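Local coordinates for protein putative Transcriptional Regulator (Rhodococcus sp., PDB 2IA2) that is a putative transcriptional regulator of the IclR family, probably binding DNA through its helix-turn-helix domain and a small effector through its C-terminal domain, at residues R235-L238 / E239-H242. Numbering follows the deposited sequence.
Sequences RYSL and EDLH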
# COMPACT_ATOMS: atom_id res chain seq x y z
N ARG A 235 11.50 -2.96 37.18
CA ARG A 235 11.15 -4.29 36.64
C ARG A 235 12.33 -5.06 35.99
O ARG A 235 12.29 -6.30 35.92
CB ARG A 235 10.05 -4.15 35.60
CG ARG A 235 8.78 -3.53 36.08
CD ARG A 235 7.69 -3.59 34.91
NE ARG A 235 7.25 -4.97 34.67
CZ ARG A 235 6.53 -5.65 35.56
NH1 ARG A 235 6.16 -5.06 36.72
NH2 ARG A 235 6.17 -6.89 35.29
N TYR A 236 13.36 -4.34 35.53
CA TYR A 236 14.55 -4.99 34.85
C TYR A 236 15.85 -4.27 35.19
O TYR A 236 15.89 -3.05 35.17
CB TYR A 236 14.39 -4.95 33.30
CG TYR A 236 13.10 -5.54 32.77
CD1 TYR A 236 11.97 -4.74 32.59
CD2 TYR A 236 13.01 -6.91 32.45
CE1 TYR A 236 10.78 -5.29 32.17
CE2 TYR A 236 11.79 -7.45 31.96
CZ TYR A 236 10.68 -6.64 31.87
OH TYR A 236 9.47 -7.18 31.41
N SER A 237 16.93 -5.00 35.42
CA SER A 237 18.27 -4.36 35.39
C SER A 237 18.59 -3.95 33.95
O SER A 237 17.98 -4.49 33.00
CB SER A 237 19.34 -5.34 35.85
OG SER A 237 19.44 -6.39 34.91
N LEU A 238 19.51 -3.00 33.77
CA LEU A 238 19.96 -2.64 32.42
C LEU A 238 20.40 -3.88 31.56
O LEU A 238 20.11 -3.97 30.36
CB LEU A 238 21.09 -1.62 32.48
CG LEU A 238 20.69 -0.21 32.88
CD1 LEU A 238 21.94 0.66 33.01
CD2 LEU A 238 19.73 0.39 31.90
N GLU A 239 21.09 -4.82 32.20
CA GLU A 239 21.51 -6.05 31.54
C GLU A 239 20.33 -6.90 31.12
O GLU A 239 20.32 -7.39 30.01
CB GLU A 239 22.51 -6.81 32.44
CG GLU A 239 22.71 -8.32 32.15
CD GLU A 239 23.22 -9.11 33.39
OE1 GLU A 239 24.11 -8.59 34.15
OE2 GLU A 239 22.72 -10.27 33.58
N ASP A 240 19.31 -7.06 31.96
CA ASP A 240 18.08 -7.83 31.57
C ASP A 240 17.38 -7.25 30.34
O ASP A 240 16.78 -7.98 29.58
CB ASP A 240 17.04 -7.89 32.70
CG ASP A 240 17.59 -8.44 34.01
OD1 ASP A 240 18.58 -9.21 33.96
OD2 ASP A 240 17.02 -8.09 35.11
N LEU A 241 17.42 -5.94 30.15
CA LEU A 241 16.76 -5.32 28.96
C LEU A 241 17.36 -5.89 27.67
O LEU A 241 16.62 -6.23 26.71
CB LEU A 241 16.95 -3.83 28.99
CG LEU A 241 16.54 -3.00 30.22
CD1 LEU A 241 16.96 -1.59 29.97
CD2 LEU A 241 15.08 -2.99 30.39
N HIS A 242 18.70 -6.01 27.65
CA HIS A 242 19.41 -6.55 26.48
C HIS A 242 19.13 -8.00 26.27
O HIS A 242 19.14 -8.46 25.15
CB HIS A 242 20.93 -6.33 26.56
CG HIS A 242 21.32 -4.89 26.48
ND1 HIS A 242 21.52 -4.25 25.27
CD2 HIS A 242 21.49 -3.96 27.44
CE1 HIS A 242 21.80 -2.98 25.50
NE2 HIS A 242 21.80 -2.78 26.81
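S237 and D240 grip each other through two reciprocal hydrogen bonds. The backbone N of D240 donates to S237 OG at 3.0 Å, and an N-H...O angle of 164° makes this bond nearly straight. In return S237 N donates to D240 OD2 over 3.1 Å, arriving from above the carboxylate plane rather than within it. Torsions aim both groups: S237 OG sits between its own backbone N and carbonyl carbon (chi1 67°), while D240 CG stands beside its backbone N (chi1 -55°), which turns the carboxylate back toward S237 N. This exchange defines a capping box, with S237 as N-cap of helix 238-244, the short helix that follows strand 223-232 in the IclR C-terminal domain. The first turn closes as L241 N reaches S237 O at 3.2 Å; its bond to L238 O is weak.

Beside this polar exchange, L241 CD2 packs on Y236 CB at 3.6 Å, oblique to the aromatic ring, tying the residue before the N-cap to the first turn, while within that turn L241 CD1 lies 3.9 Å from L238 CD2. D240 CB lies near the ring plane of Y236, at its edge. Further out, E109 accepts a hydrogen bond from Y236 OH and forms a salt bridge with R235, while L241 rests on M212 of strand 209-217.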